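Local coordinates for protein dipeptide Epimerase (PDB 3JVA) that belongs to the mandelate racemase/muconate lactonizing enzyme family of the enolase superfamily and holds a magnesium ion in its barrel domain, at residues I130-L135 and F155-I160; R177-F182 and D208-E212; I137-M143 and I170-K174; P78-I84 and C106-M110. One frame throughout, in Å; residues are numbered along the deposited sequence.

Interaction 1: residues I130-L135 and F155-I160; sequences ITDITL and FDTLKI
I133 and L135 pair with T157 and K159 through three backbone hydrogen bonds, the mark of neighbouring parallel strands. I133 N donates to T157 O over 3.3 Å, and K159 N answers to I133 O at 3.0 Å. L135 N then meets K159 O at 2.8 Å, the straightest of the three (163°). Helix 140-152 lies between the two strands in the chain, making a classic beta-alpha-beta crossover of a TIM-type barrel. Ahead of the paired part, a water accepts from D156 N and donates to T131 O.

The apolar contacts cluster around I133 and L158, which lie side by side on one face of the sheet, CG2 of I133 3.8 Å from CD2 of L158. I133 also covers the F155 ring: its CG2 stands 3.9 Å from the ring centroid, nearly on the normal, while CD1 spreads over CE2 and CZ. Against the edge of the same ring, in its plane, comes T131 O. L135 rests on L158 and on CG2 of I160.

Polar groups gather around T134 and K159 on the other face. The lysine runs extended to CE and then folds at its last torsion (chi4 -68°), bringing NZ to T134 OG1 at a weak 3.5 Å. NZ is also hydrogen-bonded to a glycerol molecule. D132 packs its CB on T157 O and CG2, and its OD2 forms a salt bridge with R187.

The chemistry thus splits by face: L135 and L158 pack outward on the helices, while the polar side, with the K159 side chain about 5 Å from the magnesium ion, looks toward the metal site inside the barrel.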
loop_
_atom_site.group_PDB
_atom_site.type_symbol
_atom_site.label_atom_id
_atom_site.label_comp_id
_atom_site.label_asym_id
_atom_site.label_seq_id
_atom_site.Cartn_x
_atom_site.Cartn_y
_atom_site.Cartn_z
ATOM N N ILE B 130 -17.248 38.605 -2.941
ATOM C CA ILE B 130 -18.062 38.673 -1.735
ATOM C C ILE B 130 -17.300 38.118 -0.543
ATOM O O ILE B 130 -16.778 37.008 -0.594
ATOM C CB ILE B 130 -19.357 37.848 -1.893
ATOM C CG1 ILE B 130 -20.213 38.437 -3.017
ATOM C CG2 ILE B 130 -20.126 37.827 -0.572
ATOM C CD1 ILE B 130 -21.399 37.573 -3.401
ATOM N N THR B 131 -17.233 38.888 0.533
ATOM C CA THR B 131 -16.547 38.417 1.721
ATOM C C THR B 131 -17.511 38.209 2.871
ATOM O O THR B 131 -18.593 38.802 2.910
ATOM C CB THR B 131 -15.464 39.408 2.203
ATOM O OG1 THR B 131 -14.880 38.908 3.413
ATOM C CG2 THR B 131 -16.069 40.786 2.481
ATOM N N ASP B 132 -17.126 37.338 3.797
ATOM C CA ASP B 132 -17.936 37.117 4.982
ATOM C C ASP B 132 -17.409 38.162 5.954
ATOM O O ASP B 132 -16.600 39.019 5.585
ATOM C CB ASP B 132 -17.703 35.713 5.573
ATOM C CG ASP B 132 -16.251 35.478 6.009
ATOM O OD1 ASP B 132 -15.572 36.438 6.444
ATOM O OD2 ASP B 132 -15.792 34.318 5.938
ATOM N N ILE B 133 -17.871 38.100 7.191
ATOM C CA ILE B 133 -17.377 38.995 8.219
ATOM C C ILE B 133 -17.345 38.170 9.495
ATOM O O ILE B 133 -18.272 37.396 9.779
ATOM C CB ILE B 133 -18.261 40.260 8.405
ATOM C CG1 ILE B 133 -17.579 41.203 9.406
ATOM C CG2 ILE B 133 -19.648 39.882 8.896
ATOM C CD1 ILE B 133 -18.188 42.592 9.455
ATOM N N THR B 134 -16.257 38.312 10.242
ATOM C CA THR B 134 -16.073 37.570 11.481
ATOM C C THR B 134 -16.705 38.285 12.668
ATOM O O THR B 134 -16.531 39.485 12.843
ATOM C CB THR B 134 -14.565 37.353 11.764
ATOM O OG1 THR B 134 -13.984 36.582 10.705
ATOM C CG2 THR B 134 -14.361 36.621 13.088
ATOM N N LEU B 135 -17.454 37.543 13.474
ATOM C CA LEU B 135 -18.076 38.119 14.655
ATOM C C LEU B 135 -17.141 37.853 15.825
ATOM O O LEU B 135 -16.740 36.710 16.055
ATOM C CB LEU B 135 -19.436 37.467 14.927
ATOM C CG LEU B 135 -20.517 37.585 13.851
ATOM C CD1 LEU B 135 -21.762 36.842 14.319
ATOM C CD2 LEU B 135 -20.842 39.049 13.576
ATOM N N PHE B 155 -24.369 41.361 4.627
ATOM C CA PHE B 155 -23.578 40.137 4.728
ATOM C C PHE B 155 -24.472 38.899 4.718
ATOM O O PHE B 155 -25.507 38.866 5.380
ATOM C CB PHE B 155 -22.731 40.173 6.001
ATOM C CG PHE B 155 -21.576 41.127 5.919
ATOM C CD1 PHE B 155 -20.410 40.766 5.251
ATOM C CD2 PHE B 155 -21.675 42.407 6.451
ATOM C CE1 PHE B 155 -19.358 41.669 5.110
ATOM C CE2 PHE B 155 -20.629 43.320 6.315
ATOM C CZ PHE B 155 -19.468 42.948 5.641
ATOM N N ASP B 156 -24.071 37.889 3.956
ATOM C CA ASP B 156 -24.838 36.652 3.869
ATOM C C ASP B 156 -24.054 35.493 4.479
ATOM O O ASP B 156 -24.531 34.358 4.513
ATOM C CB ASP B 156 -25.181 36.345 2.406
ATOM C CG ASP B 156 -23.946 36.104 1.548
ATOM O OD1 ASP B 156 -24.094 36.003 0.309
ATOM O OD2 ASP B 156 -22.833 36.009 2.107
ATOM N N THR B 157 -22.853 35.789 4.968
ATOM C CA THR B 157 -21.999 34.772 5.574
ATOM C C THR B 157 -21.283 35.329 6.800
ATOM O O THR B 157 -20.611 36.363 6.734
ATOM C CB THR B 157 -20.952 34.259 4.563
ATOM O OG1 THR B 157 -21.619 33.818 3.371
ATOM C CG2 THR B 157 -20.158 33.092 5.150
ATOM N N LEU B 158 -21.445 34.642 7.924
ATOM C CA LEU B 158 -20.824 35.050 9.174
ATOM C C LEU B 158 -19.834 33.981 9.609
ATOM O O LEU B 158 -20.068 32.788 9.421
ATOM C CB LEU B 158 -21.885 35.230 10.261
ATOM C CG LEU B 158 -23.042 36.163 9.905
ATOM C CD1 LEU B 158 -24.101 36.098 11.005
ATOM C CD2 LEU B 158 -22.527 37.583 9.723
ATOM N N LYS B 159 -18.728 34.420 10.193
ATOM C CA LYS B 159 -17.691 33.513 10.655
ATOM C C LYS B 159 -17.460 33.701 12.143
ATOM O O LYS B 159 -17.383 34.833 12.622
ATOM C CB LYS B 159 -16.391 33.783 9.895
ATOM C CG LYS B 159 -15.178 33.043 10.439
ATOM C CD LYS B 159 -13.993 33.194 9.496
ATOM C CE LYS B 159 -12.704 32.701 10.134
ATOM N NZ LYS B 159 -12.304 33.599 11.249
ATOM N N ILE B 160 -17.364 32.594 12.873
ATOM C CA ILE B 160 -17.121 32.661 14.308
ATOM C C ILE B 160 -16.157 31.573 14.755
ATOM O O ILE B 160 -16.126 30.475 14.194
ATOM C CB ILE B 160 -18.418 32.522 15.152
ATOM C CG1 ILE B 160 -18.932 31.087 15.102
ATOM C CG2 ILE B 160 -19.477 33.490 14.648
ATOM C CD1 ILE B 160 -20.005 30.790 16.135
HETATM O O HOH W 1 -21.212 37.849 3.051
#

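Interaction 2: residues R177-F182 and D208-E212; sequences REAVGF and DYQIE
R177 reaches from the last turn of helix 166-180 into two successive carbonyls, those of Y209 and Q210. NE meets Y209 O at 2.9 Å, close to the plane of the guanidinium, and NH2 meets Q210 O at 2.6 Å, lying in that carbonyl's plane; a weak second bond runs from NH2 to Y209 O. Q210 returns the grip with its amide: NE2 donates to F182 O over 2.8 Å, nearly straight at 162°. The same amide lies over one face of the guanidinium, the two planes 50° apart, and its OE1 comes 3.3 Å from CD1 at the edge of the F182 ring.

One step out, several features hold these groups in place. The arginine chain bends at chi2 and chi3, which tucks CD beneath the centre of the F182 ring, 3.6 Å from its plane. R177 NH1, turned back toward its own segment, donates to G181 O at 2.7 Å. It also donates to I184 O, so all three nitrogens of the guanidinium are engaged. G181, the first residue past the helix, has a positive phi, while its N still bonds to R177 O. The Q210 chain, extended beyond CG, spans the gap to F182.

This is an outer-layer contact of the TIM-type barrel domain: the C-terminal end of helix 166-180 is tied to the loop that follows the next helix, 196-206, and leads into strand 213-215. Y209 and I211 lean on V173 of the former helix, A179 and V180 pack on helix 140-152, and E212 bonds through its backbone to L186 in strand 185-189.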
loop_
_atom_site.group_PDB
_atom_site.type_symbol
_atom_site.label_atom_id
_atom_site.label_comp_id
_atom_site.label_asym_id
_atom_site.label_seq_id
_atom_site.Cartn_x
_atom_site.Cartn_y
_atom_site.Cartn_z
ATOM N N ARG B 177 -27.892 31.689 15.022
ATOM C CA ARG B 177 -28.810 31.080 14.070
ATOM C C ARG B 177 -30.252 31.532 14.276
ATOM O O ARG B 177 -30.929 31.912 13.322
ATOM C CB ARG B 177 -28.739 29.548 14.147
ATOM C CG ARG B 177 -29.691 28.841 13.186
ATOM C CD ARG B 177 -29.434 29.260 11.745
ATOM N NE ARG B 177 -28.220 28.659 11.199
ATOM C CZ ARG B 177 -27.573 29.121 10.135
ATOM N NH1 ARG B 177 -28.015 30.200 9.505
ATOM N NH2 ARG B 177 -26.495 28.491 9.684
ATOM N N GLU B 178 -30.723 31.492 15.516
ATOM C CA GLU B 178 -32.096 31.894 15.798
ATOM C C GLU B 178 -32.318 33.372 15.513
ATOM O O GLU B 178 -33.419 33.782 15.150
ATOM C CB GLU B 178 -32.458 31.582 17.254
ATOM C CG GLU B 178 -31.467 32.109 18.274
ATOM C CD GLU B 178 -31.769 31.624 19.681
ATOM O OE1 GLU B 178 -31.967 30.398 19.854
ATOM O OE2 GLU B 178 -31.802 32.460 20.613
ATOM N N ALA B 179 -31.265 34.170 15.660
ATOM C CA ALA B 179 -31.378 35.599 15.422
ATOM C C ALA B 179 -31.480 35.970 13.945
ATOM O O ALA B 179 -32.286 36.825 13.576
ATOM C CB ALA B 179 -30.199 36.328 16.058
ATOM N N VAL B 180 -30.687 35.321 13.095
ATOM C CA VAL B 180 -30.690 35.655 11.674
ATOM C C VAL B 180 -31.354 34.672 10.707
ATOM O O VAL B 180 -31.488 34.965 9.525
ATOM C CB VAL B 180 -29.247 35.914 11.183
ATOM C CG1 VAL B 180 -28.568 36.937 12.095
ATOM C CG2 VAL B 180 -28.462 34.608 11.159
ATOM N N GLY B 181 -31.764 33.506 11.187
ATOM C CA GLY B 181 -32.409 32.564 10.286
ATOM C C GLY B 181 -31.454 31.629 9.570
ATOM O O GLY B 181 -30.236 31.736 9.720
ATOM N N PHE B 182 -32.010 30.731 8.761
ATOM C CA PHE B 182 -31.219 29.735 8.048
ATOM C C PHE B 182 -30.680 30.088 6.666
ATOM O O PHE B 182 -29.969 29.283 6.068
ATOM C CB PHE B 182 -32.015 28.429 7.974
ATOM C CG PHE B 182 -32.151 27.745 9.300
ATOM C CD1 PHE B 182 -31.222 26.791 9.703
ATOM C CD2 PHE B 182 -33.159 28.112 10.182
ATOM C CE1 PHE B 182 -31.291 26.215 10.971
ATOM C CE2 PHE B 182 -33.238 27.545 11.451
ATOM C CZ PHE B 182 -32.302 26.595 11.845
ATOM N N ASP B 208 -26.095 20.489 13.843
ATOM C CA ASP B 208 -27.545 20.601 14.001
ATOM C C ASP B 208 -28.045 22.009 13.693
ATOM O O ASP B 208 -29.240 22.217 13.485
ATOM C CB ASP B 208 -27.973 20.235 15.427
ATOM C CG ASP B 208 -27.762 18.766 15.746
ATOM O OD1 ASP B 208 -28.016 17.921 14.864
ATOM O OD2 ASP B 208 -27.358 18.456 16.887
ATOM N N TYR B 209 -27.132 22.973 13.666
ATOM C CA TYR B 209 -27.496 24.360 13.401
ATOM C C TYR B 209 -27.194 24.804 11.977
ATOM O O TYR B 209 -27.213 25.997 11.676
ATOM C CB TYR B 209 -26.783 25.272 14.401
ATOM C CG TYR B 209 -27.202 24.993 15.822
ATOM C CD1 TYR B 209 -28.415 25.474 16.317
ATOM C CD2 TYR B 209 -26.427 24.186 16.651
ATOM C CE1 TYR B 209 -28.847 25.152 17.598
ATOM C CE2 TYR B 209 -26.852 23.856 17.935
ATOM C CZ TYR B 209 -28.063 24.344 18.400
ATOM O OH TYR B 209 -28.495 24.012 19.662
ATOM N N GLN B 210 -26.927 23.836 11.103
ATOM C CA GLN B 210 -26.621 24.117 9.707
ATOM C C GLN B 210 -25.318 24.903 9.593
ATOM O O GLN B 210 -25.316 26.134 9.587
ATOM C CB GLN B 210 -27.753 24.917 9.053
ATOM C CG GLN B 210 -27.469 25.276 7.601
ATOM C CD GLN B 210 -28.475 26.256 7.024
ATOM O OE1 GLN B 210 -29.665 25.953 6.914
ATOM N NE2 GLN B 210 -27.997 27.440 6.649
ATOM N N ILE B 211 -24.211 24.181 9.496
ATOM C CA ILE B 211 -22.903 24.810 9.391
ATOM C C ILE B 211 -22.371 24.649 7.979
ATOM O O ILE B 211 -22.413 23.555 7.425
ATOM C CB ILE B 211 -21.922 24.170 10.384
ATOM C CG1 ILE B 211 -22.465 24.327 11.804
ATOM C CG2 ILE B 211 -20.547 24.809 10.258
ATOM C CD1 ILE B 211 -22.816 25.759 12.174
ATOM N N GLU B 212 -21.888 25.738 7.388
ATOM C CA GLU B 212 -21.354 25.669 6.034
ATOM C C GLU B 212 -20.040 24.892 5.997
ATOM O O GLU B 212 -19.804 24.088 5.088
ATOM C CB GLU B 212 -21.108 27.065 5.460
ATOM C CG GLU B 212 -20.514 27.000 4.064
ATOM C CD GLU B 212 -19.856 28.290 3.639
ATOM O OE1 GLU B 212 -19.378 29.030 4.520
ATOM O OE2 GLU B 212 -19.799 28.550 2.423
#

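Interaction 3: residues I137-M143 and I170-K174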
loop_
_atom_site.group_PDB
_atom_site.type_symbol
_atom_site.label_atom_id
_atom_site.label_comp_id
_atom_site.label_asym_id
_atom_site.label_seq_id
_atom_site.Cartn_x
_atom_site.Cartn_y
_atom_site.Cartn_z
ATOM N N ILE B 137 -15.748 37.067 19.445
ATOM C CA ILE B 137 -16.273 36.221 20.507
ATOM C C ILE B 137 -16.822 37.073 21.644
ATOM O O ILE B 137 -16.200 38.047 22.066
ATOM C CB ILE B 137 -15.184 35.257 21.037
ATOM C CG1 ILE B 137 -14.845 34.232 19.949
ATOM C CG2 ILE B 137 -15.666 34.536 22.290
ATOM C CD1 ILE B 137 -16.046 33.422 19.466
ATOM N N ASP B 138 -18.002 36.706 22.127
ATOM C CA ASP B 138 -18.647 37.442 23.205
ATOM C C ASP B 138 -19.833 36.600 23.671
ATOM O O ASP B 138 -20.021 35.478 23.194
ATOM C CB ASP B 138 -19.115 38.803 22.676
ATOM C CG ASP B 138 -19.228 39.854 23.765
ATOM O OD1 ASP B 138 -19.065 41.050 23.443
ATOM O OD2 ASP B 138 -19.483 39.493 24.931
ATOM N N GLU B 139 -20.621 37.122 24.605
ATOM C CA GLU B 139 -21.777 36.379 25.087
ATOM C C GLU B 139 -22.709 36.101 23.912
ATOM O O GLU B 139 -22.788 36.898 22.979
ATOM C CB GLU B 139 -22.514 37.172 26.168
ATOM C CG GLU B 139 -21.721 37.333 27.455
ATOM C CD GLU B 139 -21.222 36.004 28.004
ATOM O OE1 GLU B 139 -22.051 35.097 28.232
ATOM O OE2 GLU B 139 -19.997 35.866 28.207
ATOM N N PRO B 140 -23.424 34.965 23.939
ATOM C CA PRO B 140 -24.349 34.596 22.860
ATOM C C PRO B 140 -25.262 35.732 22.401
ATOM O O PRO B 140 -25.341 36.041 21.211
ATOM C CB PRO B 140 -25.132 33.435 23.467
ATOM C CG PRO B 140 -24.097 32.764 24.316
ATOM C CD PRO B 140 -23.422 33.938 24.998
ATOM N N ASN B 141 -25.946 36.350 23.358
ATOM C CA ASN B 141 -26.866 37.444 23.079
ATOM C C ASN B 141 -26.207 38.622 22.366
ATOM O O ASN B 141 -26.810 39.237 21.483
ATOM C CB ASN B 141 -27.507 37.911 24.386
ATOM C CG ASN B 141 -26.538 37.870 25.555
ATOM O OD1 ASN B 141 -26.077 36.795 25.960
ATOM N ND2 ASN B 141 -26.218 39.036 26.100
ATOM N N VAL B 142 -24.972 38.939 22.747
ATOM C CA VAL B 142 -24.254 40.043 22.124
ATOM C C VAL B 142 -23.868 39.685 20.691
ATOM O O VAL B 142 -24.041 40.489 19.775
ATOM C CB VAL B 142 -22.981 40.406 22.915
ATOM C CG1 VAL B 142 -22.206 41.493 22.183
ATOM C CG2 VAL B 142 -23.359 40.878 24.313
ATOM N N MET B 143 -23.346 38.477 20.495
ATOM C CA MET B 143 -22.961 38.051 19.155
ATOM C C MET B 143 -24.191 38.006 18.254
ATOM O O MET B 143 -24.124 38.334 17.068
ATOM C CB MET B 143 -22.294 36.673 19.203
ATOM C CG MET B 143 -21.001 36.645 20.001
ATOM S SD MET B 143 -20.090 35.098 19.786
ATOM C CE MET B 143 -19.454 35.340 18.108
ATOM N N ILE B 170 -21.802 25.940 21.277
ATOM C CA ILE B 170 -23.194 25.686 20.928
ATOM C C ILE B 170 -24.109 26.851 21.282
ATOM O O ILE B 170 -24.978 27.223 20.496
ATOM C CB ILE B 170 -23.696 24.395 21.614
ATOM C CG1 ILE B 170 -23.001 23.184 20.980
ATOM C CG2 ILE B 170 -25.213 24.276 21.480
ATOM C CD1 ILE B 170 -23.355 21.853 21.616
ATOM N N ALA B 171 -23.908 27.429 22.461
ATOM C CA ALA B 171 -24.724 28.553 22.914
ATOM C C ALA B 171 -24.649 29.733 21.946
ATOM O O ALA B 171 -25.666 30.342 21.612
ATOM C CB ALA B 171 -24.281 28.985 24.305
ATOM N N ARG B 172 -23.438 30.051 21.499
ATOM C CA ARG B 172 -23.231 31.152 20.571
ATOM C C ARG B 172 -23.837 30.855 19.206
ATOM O O ARG B 172 -24.538 31.691 18.640
ATOM C CB ARG B 172 -21.734 31.441 20.423
ATOM C CG ARG B 172 -21.119 32.063 21.661
ATOM C CD ARG B 172 -19.602 32.116 21.594
ATOM N NE ARG B 172 -19.058 32.710 22.813
ATOM C CZ ARG B 172 -17.972 32.272 23.440
ATOM N NH1 ARG B 172 -17.301 31.228 22.965
ATOM N NH2 ARG B 172 -17.553 32.879 24.544
ATOM N N VAL B 173 -23.571 29.665 18.678
ATOM C CA VAL B 173 -24.107 29.295 17.375
ATOM C C VAL B 173 -25.635 29.281 17.409
ATOM O O VAL B 173 -26.294 29.749 16.483
ATOM C CB VAL B 173 -23.576 27.914 16.927
ATOM C CG1 VAL B 173 -24.282 27.466 15.661
ATOM C CG2 VAL B 173 -22.071 27.999 16.685
ATOM N N LYS B 174 -26.191 28.750 18.491
ATOM C CA LYS B 174 -27.638 28.684 18.656
ATOM C C LYS B 174 -28.266 30.078 18.610
ATOM O O LYS B 174 -29.230 30.309 17.884
ATOM C CB LYS B 174 -27.979 28.019 19.988
ATOM C CG LYS B 174 -29.461 28.028 20.322
ATOM C CD LYS B 174 -29.726 27.465 21.712
ATOM C CE LYS B 174 -29.324 26.005 21.810
ATOM N NZ LYS B 174 -29.618 25.436 23.155
#
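D138 O receives NE of R172 at 3.0 Å, with an N-H...O angle of 151° and the donor tilted somewhat from the carbonyl plane. The bond ties helix 166-180 to the turn that leads from strand 128-134 into helix 140-152; the two helices are neighbours in the outer layer of the TIM-type barrel domain. R172 carries most of the contact. Its side chain is extended from CG to NE, long enough to pass P140 and M143 before the guanidinium arrives beside the turn. There NH1 finds a weak further partner in T164 OG1.

Apolar groups flank the arginine along its length. M143 SD sits 3.5 Å from R172 CD, the thioether folded at chi3 (74°). Nearer the helix backbone, P140 in the first turn of its own helix presses its ring on A171: CG is 3.8 Å from A171 CB, and CB is 3.6 Å from A171 O.

The turn is also tied within itself. D138 OD2 accepts E139 N at 2.7 Å, on the anti side of the carboxylate, and D138 N makes a weak bond to M143 SD. E139, the N-cap residue, takes M143 N on its carbonyl. The E139 carboxylate lies near R172 without touching it, and could add a mild electrostatic attraction.

M143 and V173 both continue inward to I160 of strand 157-161, so the helix pair is seated on the barrel wall. At the arginine's far end, I137 crosses it at about a right angle and sets its CG2 squarely over the guanidinium, 3.4 Å from R172 CZ.

Interaction 4: residues P78-I84 and C106-M110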
loop_
_atom_site.group_PDB
_atom_site.type_symbol
_atom_site.label_atom_id
_atom_site.label_comp_id
_atom_site.label_asym_id
_atom_site.label_seq_id
_atom_site.Cartn_x
_atom_site.Cartn_y
_atom_site.Cartn_z
ATOM N N PRO B 78 10.445 44.177 -11.798
ATOM C CA PRO B 78 9.338 43.661 -10.980
ATOM C C PRO B 78 8.594 42.494 -11.639
ATOM O O PRO B 78 8.028 41.645 -10.954
ATOM C CB PRO B 78 8.452 44.891 -10.794
ATOM C CG PRO B 78 9.460 46.003 -10.727
ATOM C CD PRO B 78 10.392 45.649 -11.874
ATOM N N PHE B 79 8.586 42.459 -12.969
ATOM C CA PHE B 79 7.918 41.384 -13.701
ATOM C C PHE B 79 8.651 40.059 -13.550
ATOM O O PHE B 79 8.074 38.987 -13.757
ATOM C CB PHE B 79 7.805 41.747 -15.181
ATOM C CG PHE B 79 6.633 42.625 -15.488
ATOM C CD1 PHE B 79 5.350 42.088 -15.549
ATOM C CD2 PHE B 79 6.800 43.993 -15.657
ATOM C CE1 PHE B 79 4.243 42.909 -15.773
ATOM C CE2 PHE B 79 5.699 44.819 -15.879
ATOM C CZ PHE B 79 4.420 44.272 -15.934
ATOM N N ASN B 80 9.928 40.136 -13.198
ATOM C CA ASN B 80 10.721 38.933 -13.003
ATOM C C ASN B 80 10.405 38.416 -11.604
ATOM O O ASN B 80 11.282 38.329 -10.732
ATOM C CB ASN B 80 12.211 39.252 -13.126
ATOM C CG ASN B 80 13.060 38.007 -13.257
ATOM O OD1 ASN B 80 12.576 36.888 -13.074
ATOM N ND2 ASN B 80 14.341 38.194 -13.576
ATOM N N ILE B 81 9.137 38.075 -11.394
ATOM C CA ILE B 81 8.683 37.583 -10.096
ATOM C C ILE B 81 9.348 36.238 -9.786
ATOM O O ILE B 81 9.522 35.864 -8.622
ATOM C CB ILE B 81 7.132 37.461 -10.080
ATOM C CG1 ILE B 81 6.636 37.168 -8.662
ATOM C CG2 ILE B 81 6.672 36.375 -11.042
ATOM C CD1 ILE B 81 6.887 38.301 -7.669
ATOM N N GLU B 82 9.729 35.527 -10.842
ATOM C CA GLU B 82 10.404 34.242 -10.710
ATOM C C GLU B 82 11.746 34.441 -10.004
ATOM O O GLU B 82 12.059 33.739 -9.040
ATOM C CB GLU B 82 10.617 33.620 -12.097
ATOM C CG GLU B 82 9.341 33.068 -12.733
ATOM C CD GLU B 82 8.939 31.717 -12.165
ATOM O OE1 GLU B 82 9.580 30.705 -12.514
ATOM O OE2 GLU B 82 7.985 31.656 -11.362
ATOM N N LYS B 83 12.538 35.404 -10.471
ATOM C CA LYS B 83 13.836 35.654 -9.850
ATOM C C LYS B 83 13.691 36.333 -8.494
ATOM O O LYS B 83 14.440 36.044 -7.564
ATOM C CB LYS B 83 14.725 36.517 -10.757
ATOM C CG LYS B 83 16.112 36.766 -10.171
ATOM C CD LYS B 83 17.034 37.525 -11.131
ATOM C CE LYS B 83 18.403 37.780 -10.491
ATOM N NZ LYS B 83 19.378 38.446 -11.423
ATOM N N ILE B 84 12.725 37.236 -8.372
ATOM C CA ILE B 84 12.540 37.918 -7.105
ATOM C C ILE B 84 12.285 36.893 -5.994
ATOM O O ILE B 84 12.848 37.006 -4.908
ATOM C CB ILE B 84 11.395 38.960 -7.206
ATOM C CG1 ILE B 84 11.877 40.140 -8.062
ATOM C CG2 ILE B 84 10.993 39.449 -5.817
ATOM C CD1 ILE B 84 10.790 41.106 -8.483
ATOM N N CYS B 106 5.445 44.049 -5.904
ATOM C CA CYS B 106 5.868 43.769 -7.278
ATOM C C CYS B 106 4.661 43.587 -8.188
ATOM O O CYS B 106 4.652 44.072 -9.318
ATOM C CB CYS B 106 6.753 42.520 -7.333
ATOM S SG CYS B 106 8.418 42.785 -6.673
ATOM N N TYR B 107 3.639 42.878 -7.712
ATOM C CA TYR B 107 2.455 42.707 -8.532
ATOM C C TYR B 107 1.753 44.055 -8.712
ATOM O O TYR B 107 1.183 44.315 -9.766
ATOM C CB TYR B 107 1.495 41.681 -7.921
ATOM C CG TYR B 107 1.865 40.252 -8.245
ATOM C CD1 TYR B 107 2.632 39.492 -7.364
ATOM C CD2 TYR B 107 1.467 39.666 -9.448
ATOM C CE1 TYR B 107 2.996 38.182 -7.672
ATOM C CE2 TYR B 107 1.825 38.357 -9.768
ATOM C CZ TYR B 107 2.590 37.622 -8.876
ATOM O OH TYR B 107 2.939 36.327 -9.181
ATOM N N ASP B 108 1.808 44.915 -7.695
ATOM C CA ASP B 108 1.179 46.234 -7.804
ATOM C C ASP B 108 1.896 46.976 -8.933
ATOM O O ASP B 108 1.258 47.601 -9.786
ATOM C CB ASP B 108 1.307 47.001 -6.482
ATOM C CG ASP B 108 0.532 48.314 -6.483
ATOM O OD1 ASP B 108 -0.374 48.480 -7.327
ATOM O OD2 ASP B 108 0.819 49.177 -5.628
ATOM N N LEU B 109 3.227 46.878 -8.944
ATOM C CA LEU B 109 4.039 47.520 -9.978
ATOM C C LEU B 109 3.733 46.944 -11.358
ATOM O O LEU B 109 3.716 47.673 -12.348
ATOM C CB LEU B 109 5.538 47.371 -9.664
ATOM C CG LEU B 109 6.111 48.351 -8.627
ATOM C CD1 LEU B 109 7.537 47.953 -8.255
ATOM C CD2 LEU B 109 6.083 49.775 -9.204
ATOM N N MET B 110 3.501 45.635 -11.435
ATOM C CA MET B 110 3.168 45.018 -12.715
ATOM C C MET B 110 1.880 45.642 -13.260
ATOM O O MET B 110 1.787 45.979 -14.444
ATOM C CB MET B 110 2.969 43.506 -12.554
ATOM C CG MET B 110 4.250 42.729 -12.298
ATOM S SD MET B 110 3.941 40.949 -12.334
ATOM C CE MET B 110 4.874 40.410 -10.867
#
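The CA atoms of P78 and C106 approach to 5.1 Å, and from there the chain makes an inverse gamma turn centred on N80 before it enters helix 81-91. N80 is the N-cap, its OD1 taking K83 N at 3.0 Å.

M110 does most of the side-chain work. F79 and M110 slide past each other in opposite directions, putting CG of M110 over one face of the F79 ring, 3.7 Å from the centroid; the sulfur follows obliquely, a Met-aromatic contact. An unusual chi3 of -135° then carries CE to P78 O, 3.4 Å away, and to CB of I81. The same methyl lies over the centre of the Y107 ring. I81 crosses that tyrosine at about a right angle. Further along, I84 CD1 touches C106 SG at 3.4 Å, and the P78 ring leans on L109 CD1.

This buried, almost wholly apolar seam pairs helices 81-91 and 96-114 of the N-terminal domain. C106 and L109 back onto strand 29-38, Y107 and I81 meet helix 271-284, and F79 packs against L116 of the second subunit.

How the interactions relate
Interactions 1, 2 and 3 form one continuous patch of the barrel domain, whereas interaction 4 lies across the chain's centre, its nearest atoms about 20 Å from interaction 1. Interactions 1 and 4 are buried: the first relies on strand hydrogen bonds with a polar and an apolar face, the other on apolar side chains between helices. Interactions 2 and 3 lie further out and share helix 166-180, each with an arginine on backbone oxygen, two carbonyls in interaction 2 and one in interaction 3. M143 CE of interaction 3 packs on L135 O of interaction 1. V173, on the side of its helix turned away from 137-143, touches both strand 157-161 and Y209 of interaction 2.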